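Local coordinates for bifunctional protein PutA (Bdellovibrio bacteriovorus, PDB 5UR2) that probably catalyses both oxidative steps of proline breakdown to glutamate, using a flavin in one active site and NAD+ in an aldehyde dehydrogenase site, at residues 540-545 with 659-664; 748-753 with 783-788; 871-876 with 896-901. One frame throughout, in Å; residues are numbered along the deposited sequence.

All three contacts belong to the aldehyde dehydrogenase part of the chain. Contact 1 stands apart, its centre about 39 Å from that of contact 2, and is a small buried helix-on-sheet packing whose one polar link is a hydroxyl-to-carbonyl bond. Contacts 2 and 3 are neighbours, with centres about 8 Å apart, beside the predicted active-site cysteine. Contact 2 is a buried pairing of parallel strands, rich in backbone bonds; contact 3 joins two partly buried loops through one amide and a set of waters. Contacts 2 and 3 touch: the Lys750 amine probably bonds the carbonyls of Leu871 and Ala874, and the Tyr901 ring packs on Gly748 O.

Contact 1: 540-545 with 659-664; sequences QAAQTA and GNTVVM
Ala542 and Thr661 form the middle of a buried helix-on-strand packing, where helix 532-549 lies along one face of the Rossmann-type sheet. The short segments run nearly antiparallel, at 166°, with axes 7.7 Å apart. Thr661 sends its whole side chain to the helix. Its OG1 sits between its own backbone N and carbonyl carbon (chi1 60°), which aims the hydroxyl at the helix backbone, and it donates a 2.8 Å hydrogen bond to Ala542 O. The hydroxyl comes in above the carbonyl plane, 56° out of it, instead of in line with a lone pair. The other branch, CG2, rests on the next turn of the helix, 4.1 Å from Ala545 CB. Further along the strand, Val663 CG2 touches Ala542 CB at 3.9 Å, so the methyl of Ala542 is shared by two strand residues. Strand 623-638 flanks the contact, and its Val634 touches both Ala542 and Thr661; Trp549, later on the helix, also packs on Thr661. Alanines facing the sheet keep the helix close, and the one polar side-chain atom within the interface gives its proton to a main-chain carbonyl, so a buried hydroxyl is accommodated among methyl groups.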
loop_
_atom_site.group_PDB
_atom_site.type_symbol
_atom_site.label_atom_id
_atom_site.label_comp_id
_atom_site.label_asym_id
_atom_site.label_seq_id
_atom_site.Cartn_x
_atom_site.Cartn_y
_atom_site.Cartn_z
ATOM N N GLN B 540 -18.310 3.954 -28.287
ATOM C CA GLN B 540 -19.685 3.795 -27.816
ATOM C C GLN B 540 -19.898 2.428 -27.187
ATOM O O GLN B 540 -20.534 2.328 -26.131
ATOM C CB GLN B 540 -20.687 4.012 -28.963
ATOM C CG GLN B 540 -20.928 5.488 -29.381
ATOM C CD GLN B 540 -21.516 6.348 -28.263
ATOM O OE1 GLN B 540 -22.181 5.846 -27.356
ATOM N NE2 GLN B 540 -21.265 7.656 -28.325
ATOM N N ALA B 541 -19.381 1.362 -27.821
ATOM C CA ALA B 541 -19.527 0.013 -27.264
ATOM C C ALA B 541 -18.861 -0.105 -25.888
ATOM O O ALA B 541 -19.421 -0.721 -24.969
ATOM C CB ALA B 541 -18.949 -1.023 -28.229
ATOM N N ALA B 542 -17.685 0.509 -25.721
ATOM C CA ALA B 542 -16.981 0.469 -24.440
ATOM C C ALA B 542 -17.729 1.247 -23.362
ATOM O O ALA B 542 -17.828 0.796 -22.213
ATOM C CB ALA B 542 -15.576 1.051 -24.604
ATOM N N GLN B 543 -18.262 2.416 -23.716
ATOM C CA GLN B 543 -18.995 3.225 -22.750
ATOM C C GLN B 543 -20.281 2.528 -22.316
ATOM O O GLN B 543 -20.585 2.468 -21.120
ATOM C CB GLN B 543 -19.273 4.609 -23.343
ATOM C CG GLN B 543 -19.981 5.571 -22.400
ATOM C CD GLN B 543 -19.141 5.929 -21.172
ATOM O OE1 GLN B 543 -17.908 5.896 -21.205
ATOM N NE2 GLN B 543 -19.814 6.261 -20.078
ATOM N N THR B 544 -21.023 1.952 -23.261
ATOM C CA THR B 544 -22.225 1.206 -22.893
ATOM C C THR B 544 -21.867 0.043 -21.978
ATOM O O THR B 544 -22.511 -0.177 -20.944
ATOM C CB THR B 544 -22.934 0.693 -24.149
ATOM O OG1 THR B 544 -23.452 1.795 -24.878
ATOM C CG2 THR B 544 -24.091 -0.248 -23.798
ATOM N N ALA B 545 -20.825 -0.708 -22.348
ATOM C CA ALA B 545 -20.418 -1.846 -21.540
ATOM C C ALA B 545 -19.963 -1.417 -20.143
ATOM O O ALA B 545 -20.234 -2.119 -19.163
ATOM C CB ALA B 545 -19.305 -2.611 -22.256
ATOM N N GLY B 659 -12.046 -2.808 -13.417
ATOM C CA GLY B 659 -13.416 -2.416 -13.666
ATOM C C GLY B 659 -13.604 -1.442 -14.810
ATOM O O GLY B 659 -14.706 -0.913 -14.975
ATOM N N ASN B 660 -12.556 -1.130 -15.554
ATOM C CA ASN B 660 -12.715 -0.265 -16.715
ATOM C C ASN B 660 -13.015 -1.088 -17.960
ATOM O O ASN B 660 -12.759 -2.293 -18.009
ATOM C CB ASN B 660 -11.462 0.579 -16.922
ATOM C CG ASN B 660 -11.076 1.347 -15.673
ATOM O OD1 ASN B 660 -11.668 2.400 -15.366
ATOM N ND2 ASN B 660 -10.092 0.821 -14.932
ATOM N N THR B 661 -13.563 -0.430 -18.975
ATOM C CA THR B 661 -13.631 -1.046 -20.296
ATOM C C THR B 661 -12.518 -0.467 -21.166
ATOM O O THR B 661 -11.876 0.526 -20.809
ATOM C CB THR B 661 -15.012 -0.862 -20.941
ATOM O OG1 THR B 661 -15.308 0.526 -21.096
ATOM C CG2 THR B 661 -16.089 -1.499 -20.051
ATOM N N VAL B 662 -12.278 -1.109 -22.309
ATOM C CA VAL B 662 -11.041 -0.916 -23.061
ATOM C C VAL B 662 -11.319 -0.822 -24.555
ATOM O O VAL B 662 -12.095 -1.607 -25.107
ATOM C CB VAL B 662 -10.054 -2.076 -22.796
ATOM C CG1 VAL B 662 -8.858 -1.967 -23.729
ATOM C CG2 VAL B 662 -9.614 -2.086 -21.340
ATOM N N VAL B 663 -10.678 0.142 -25.215
ATOM C CA VAL B 663 -10.490 0.120 -26.660
ATOM C C VAL B 663 -8.989 0.007 -26.883
ATOM O O VAL B 663 -8.234 0.913 -26.503
ATOM C CB VAL B 663 -11.044 1.367 -27.349
ATOM C CG1 VAL B 663 -10.806 1.252 -28.865
ATOM C CG2 VAL B 663 -12.523 1.555 -27.020
ATOM N N MET B 664 -8.542 -1.100 -27.454
ATOM C CA MET B 664 -7.117 -1.289 -27.682
ATOM C C MET B 664 -6.808 -1.065 -29.160
ATOM O O MET B 664 -7.500 -1.592 -30.039
ATOM C CB MET B 664 -6.641 -2.666 -27.212
ATOM C CG MET B 664 -7.319 -3.859 -27.865
ATOM S SD MET B 664 -6.411 -5.362 -27.437
ATOM C CE MET B 664 -7.689 -6.591 -27.498
#

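Contact 2: 748-753 with 783-788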
loop_
_atom_site.group_PDB
_atom_site.type_symbol
_atom_site.label_atom_id
_atom_site.label_comp_id
_atom_site.label_asym_id
_atom_site.label_seq_id
_atom_site.Cartn_x
_atom_site.Cartn_y
_atom_site.Cartn_z
ATOM N N GLY B 748 10.808 5.433 -23.278
ATOM C CA GLY B 748 12.131 5.057 -23.747
ATOM C C GLY B 748 13.270 5.608 -22.902
ATOM O O GLY B 748 13.087 6.336 -21.919
ATOM N N GLY B 749 14.484 5.238 -23.320
ATOM C CA GLY B 749 15.676 5.571 -22.569
ATOM C C GLY B 749 16.903 5.629 -23.451
ATOM O O GLY B 749 16.862 5.324 -24.645
ATOM N N LYS B 750 17.995 6.090 -22.839
ATOM C CA LYS B 750 19.343 6.059 -23.404
ATOM C C LYS B 750 20.202 5.462 -22.298
ATOM O O LYS B 750 20.885 6.181 -21.569
ATOM C CB LYS B 750 19.825 7.449 -23.819
ATOM C CG LYS B 750 21.131 7.455 -24.587
ATOM C CD LYS B 750 20.959 6.849 -25.972
ATOM C CE LYS B 750 22.284 6.736 -26.727
ATOM N NZ LYS B 750 22.078 6.186 -28.108
ATOM N N ASN B 751 20.118 4.145 -22.144
ATOM C CA ASN B 751 20.552 3.479 -20.928
ATOM C C ASN B 751 22.028 3.092 -20.980
ATOM O O ASN B 751 22.512 2.554 -21.980
ATOM C CB ASN B 751 19.680 2.248 -20.708
ATOM C CG ASN B 751 18.213 2.559 -20.899
ATOM O OD1 ASN B 751 17.627 3.341 -20.134
ATOM N ND2 ASN B 751 17.609 1.970 -21.926
ATOM N N ALA B 752 22.727 3.329 -19.870
ATOM C CA ALA B 752 24.157 3.103 -19.780
ATOM C C ALA B 752 24.460 1.976 -18.797
ATOM O O ALA B 752 23.729 1.756 -17.828
ATOM C CB ALA B 752 24.887 4.382 -19.357
ATOM N N VAL B 753 25.535 1.246 -19.076
ATOM C CA VAL B 753 26.151 0.330 -18.125
ATOM C C VAL B 753 27.546 0.868 -17.813
ATOM O O VAL B 753 28.324 1.167 -18.729
ATOM C CB VAL B 753 26.214 -1.104 -18.683
ATOM C CG1 VAL B 753 26.882 -2.039 -17.665
ATOM C CG2 VAL B 753 24.814 -1.599 -19.017
ATOM N N ALA B 783 20.728 -1.444 -23.362
ATOM C CA ALA B 783 21.973 -0.716 -23.143
ATOM C C ALA B 783 22.502 -0.204 -24.483
ATOM O O ALA B 783 22.932 -0.991 -25.333
ATOM C CB ALA B 783 22.996 -1.602 -22.441
ATOM N N SER B 784 22.485 1.118 -24.670
ATOM C CA SER B 784 23.080 1.745 -25.842
ATOM C C SER B 784 24.352 2.506 -25.516
ATOM O O SER B 784 25.055 2.949 -26.437
ATOM C CB SER B 784 22.066 2.692 -26.510
ATOM O OG SER B 784 21.560 3.639 -25.570
ATOM N N ARG B 785 24.672 2.654 -24.233
ATOM C CA ARG B 785 25.867 3.350 -23.781
ATOM C C ARG B 785 26.603 2.438 -22.818
ATOM O O ARG B 785 25.992 1.869 -21.907
ATOM C CB ARG B 785 25.511 4.676 -23.099
ATOM C CG ARG B 785 24.865 5.712 -24.022
ATOM C CD ARG B 785 24.601 6.993 -23.264
ATOM N NE ARG B 785 23.737 6.772 -22.108
ATOM C CZ ARG B 785 23.811 7.458 -20.974
ATOM N NH1 ARG B 785 24.727 8.413 -20.825
ATOM N NH2 ARG B 785 22.982 7.173 -19.979
ATOM N N VAL B 786 27.902 2.265 -23.034
ATOM C CA VAL B 786 28.742 1.511 -22.116
ATOM C C VAL B 786 29.861 2.441 -21.688
ATOM O O VAL B 786 30.685 2.850 -22.512
ATOM C CB VAL B 786 29.274 0.218 -22.745
ATOM C CG1 VAL B 786 30.002 -0.629 -21.707
ATOM C CG2 VAL B 786 28.107 -0.582 -23.338
ATOM N N ILE B 787 29.877 2.787 -20.405
ATOM C CA ILE B 787 30.784 3.784 -19.848
ATOM C C ILE B 787 31.849 3.029 -19.066
ATOM O O ILE B 787 31.543 2.376 -18.061
ATOM C CB ILE B 787 30.036 4.797 -18.969
ATOM C CG1 ILE B 787 28.904 5.460 -19.767
ATOM C CG2 ILE B 787 30.974 5.851 -18.445
ATOM C CD1 ILE B 787 27.956 6.316 -18.921
ATOM N N VAL B 788 33.091 3.088 -19.551
ATOM C CA VAL B 788 34.172 2.204 -19.116
ATOM C C VAL B 788 35.299 3.044 -18.531
ATOM O O VAL B 788 35.824 3.944 -19.201
ATOM C CB VAL B 788 34.708 1.336 -20.274
ATOM C CG1 VAL B 788 35.734 0.351 -19.751
ATOM C CG2 VAL B 788 33.585 0.613 -21.012
HETATM O O HOH W 1 19.176 2.836 -24.655
HETATM O O HOH W 2 23.999 4.256 -28.875
#
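Arg785 folds back over the start of the neighbouring strand because its chain bends at chi3 (-58°), bringing the guanidinium edge up to Lys750 O. There NE (3.0 Å) and NH2 (2.8 Å) of Arg785 both make weak, bent hydrogen bonds to Lys750 O. Lys750 bends in turn at chi2 (69°), which lays its methylene chain obliquely across that of Arg785 and carries CD and CE past Ser784 OG. Ala752 CB covers one face of the guanidinium, 3.4 Å from NH2. NH1 also bonds Ile895 O and NH2 Ala896 O, so the rotation of the group is probably well fixed. The amine of Lys750 turns elsewhere, to Leu871 O and Ala874 O and to water 2, which lies within hydrogen-bonding distance of Ser784 O.

Beneath these side chains the backbones pair in parallel. Asn751 O takes two donors, Ser784 N at 3.0 Å and Arg785 N at 3.1 Å; the ladder then continues from Val753 N to Arg785 O (2.9 Å) and from Ile787 N to Val753 O (2.8 Å). Ala752 and Arg785 share one face of the sheet, with Ile787 CD1 beside the Ala752 methyl. Val753 lies on the other face, its CG2 against Ala783 CB. Where the two strands begin, water 1 accepts from Asn751 N and bonds to Ser784 OG at 2.7 Å. Asn751 ND2 binds the carbonyls of Cys780 and Ala782, tying it to the segment that carries the predicted catalytic cysteine. Strand 751-755, helix 761-773 and strand 783-789 make a beta-alpha-beta unit, here in the aldehyde dehydrogenase catalytic domain, with the cysteine loop leading into its second strand.

Contact 3: 871-876 with 896-901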
loop_
_atom_site.group_PDB
_atom_site.type_symbol
_atom_site.label_atom_id
_atom_site.label_comp_id
_atom_site.label_asym_id
_atom_site.label_seq_id
_atom_site.Cartn_x
_atom_site.Cartn_y
_atom_site.Cartn_z
ATOM N N LEU B 871 25.131 10.553 -30.878
ATOM C CA LEU B 871 25.061 9.098 -30.787
ATOM C C LEU B 871 24.858 8.636 -29.354
ATOM O O LEU B 871 24.215 7.606 -29.123
ATOM C CB LEU B 871 26.331 8.472 -31.369
ATOM C CG LEU B 871 26.483 6.957 -31.246
ATOM C CD1 LEU B 871 25.427 6.231 -32.049
ATOM C CD2 LEU B 871 27.859 6.541 -31.716
ATOM N N ALA B 872 25.381 9.392 -28.387
ATOM C CA ALA B 872 25.315 9.051 -26.972
ATOM C C ALA B 872 24.171 9.736 -26.232
ATOM O O ALA B 872 24.138 9.679 -24.999
ATOM C CB ALA B 872 26.644 9.388 -26.289
ATOM N N GLN B 873 23.229 10.378 -26.950
ATOM C CA GLN B 873 22.104 11.125 -26.376
ATOM C C GLN B 873 20.749 10.727 -26.963
ATOM O O GLN B 873 19.777 10.597 -26.210
ATOM C CB GLN B 873 22.319 12.664 -26.557
ATOM C CG GLN B 873 23.432 13.279 -25.691
ATOM C CD GLN B 873 23.063 13.334 -24.199
ATOM O OE1 GLN B 873 21.891 13.482 -23.836
ATOM N NE2 GLN B 873 24.063 13.179 -23.337
ATOM N N ALA B 874 20.650 10.560 -28.282
ATOM C CA ALA B 874 19.385 10.241 -28.933
ATOM C C ALA B 874 19.158 8.738 -28.939
ATOM O O ALA B 874 20.071 7.964 -29.245
ATOM C CB ALA B 874 19.369 10.778 -30.371
ATOM N N GLU B 875 17.938 8.322 -28.597
ATOM C CA GLU B 875 17.624 6.894 -28.565
ATOM C C GLU B 875 17.542 6.360 -29.986
ATOM O O GLU B 875 16.920 6.979 -30.852
ATOM C CB GLU B 875 16.308 6.631 -27.826
ATOM C CG GLU B 875 15.945 5.140 -27.718
ATOM C CD GLU B 875 14.596 4.903 -27.029
ATOM O OE1 GLU B 875 13.637 5.637 -27.360
ATOM O OE2 GLU B 875 14.485 3.972 -26.184
ATOM N N ILE B 876 18.180 5.216 -30.234
ATOM C CA ILE B 876 18.250 4.662 -31.574
ATOM C C ILE B 876 17.308 3.479 -31.757
ATOM O O ILE B 876 16.785 3.287 -32.860
ATOM C CB ILE B 876 19.696 4.256 -31.911
ATOM C CG1 ILE B 876 20.647 5.448 -31.750
ATOM C CG2 ILE B 876 19.769 3.702 -33.325
ATOM C CD1 ILE B 876 22.139 5.074 -31.899
ATOM N N ALA B 896 26.684 9.267 -17.192
ATOM C CA ALA B 896 25.494 8.427 -17.153
ATOM C C ALA B 896 24.245 9.258 -16.904
ATOM O O ALA B 896 23.180 8.950 -17.447
ATOM C CB ALA B 896 25.642 7.335 -16.088
ATOM N N ASN B 897 24.365 10.330 -16.128
ATOM C CA ASN B 897 23.238 11.168 -15.746
ATOM C C ASN B 897 22.946 12.298 -16.733
ATOM O O ASN B 897 22.023 13.077 -16.493
ATOM C CB ASN B 897 23.494 11.765 -14.359
ATOM C CG ASN B 897 23.332 10.750 -13.254
ATOM O OD1 ASN B 897 22.527 9.814 -13.351
ATOM N ND2 ASN B 897 24.112 10.913 -12.199
ATOM N N SER B 898 23.678 12.389 -17.840
ATOM C CA SER B 898 23.670 13.571 -18.684
ATOM C C SER B 898 22.636 13.530 -19.808
ATOM O O SER B 898 22.649 14.424 -20.655
ATOM C CB SER B 898 25.070 13.769 -19.283
ATOM O OG SER B 898 25.365 12.743 -20.243
ATOM N N THR B 899 21.739 12.543 -19.843
ATOM C CA THR B 899 20.778 12.448 -20.933
ATOM C C THR B 899 19.410 12.995 -20.521
ATOM O O THR B 899 19.173 13.401 -19.382
ATOM C CB THR B 899 20.608 11.004 -21.450
ATOM O OG1 THR B 899 19.760 10.255 -20.567
ATOM C CG2 THR B 899 21.944 10.277 -21.594
ATOM N N GLU B 900 18.500 12.989 -21.501
ATOM C CA GLU B 900 17.090 13.293 -21.320
ATOM C C GLU B 900 16.345 12.219 -20.540
ATOM O O GLU B 900 15.236 12.474 -20.068
ATOM C CB GLU B 900 16.434 13.413 -22.701
ATOM C CG GLU B 900 16.143 14.802 -23.203
ATOM C CD GLU B 900 15.378 14.771 -24.529
ATOM O OE1 GLU B 900 15.345 13.710 -25.197
ATOM O OE2 GLU B 900 14.789 15.809 -24.892
ATOM N N TYR B 901 16.929 11.038 -20.389
ATOM C CA TYR B 901 16.205 9.847 -19.992
ATOM C C TYR B 901 16.670 9.335 -18.636
ATOM O O TYR B 901 17.763 9.656 -18.159
ATOM C CB TYR B 901 16.373 8.749 -21.052
ATOM C CG TYR B 901 15.778 9.116 -22.398
ATOM C CD1 TYR B 901 14.394 9.103 -22.591
ATOM C CD2 TYR B 901 16.591 9.449 -23.483
ATOM C CE1 TYR B 901 13.840 9.424 -23.815
ATOM C CE2 TYR B 901 16.041 9.777 -24.718
ATOM C CZ TYR B 901 14.669 9.768 -24.878
ATOM O OH TYR B 901 14.115 10.080 -26.101
HETATM O O HOH W 3 19.251 12.841 -24.333
HETATM O O HOH W 4 15.877 10.421 -28.154
HETATM O O HOH W 5 12.520 7.901 -26.733
#
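Gln873 lies against an ST turn at Thr899, where the loop leading to strand 901-908 meets the loop holding the start of the Glu-Ile-Phe-Gly-Pro sequence familiar in aldehyde dehydrogenases. The direct polar bonds all come from one amide. A bend at chi2 (-71°) curls the Gln873 chain, and NE2 donates to Ser898 O at 3.3 Å, approaching well above that carbonyl's plane, 69° out of it. A weak second bond runs from NE2 to Ser898 OG at 3.4 Å; that hydroxyl is also bonded to Ile895 O, and NE2 to Gly867 O.

Van der Waals contact is modest. Gln873 OE1 rests 3.3 Å from Thr899 CA, while Gln873 O lies at the edge of the Tyr901 ring, 4.1 Å from CE2.

Waters do the rest of the joining. Water 3 donates to Gln873 O and, at 2.8 Å, to Gln873 OE1, and accepts from Glu900 N, so that the amide oxygen is bridged to the backbone of both segments. The Tyr901 hydroxyl works between two more: it accepts from water 4, which is held by Glu875 N, and donates to water 5, which in turn donates a hydrogen bond to Glu875 OE1 at 2.6 Å. The other carboxylate oxygen, OE2, binds Gly749 N, and the Glu875 side chain comes within about 5 Å of that of Cys780, the predicted active-site residue. On the outer side, Glu900 forms a salt bridge with Lys720 and packs on Gln738 of the second subunit. Within the ST turn, Tyr901 N donates to Thr899 OG1 at 2.9 Å, nearly straight at 161°.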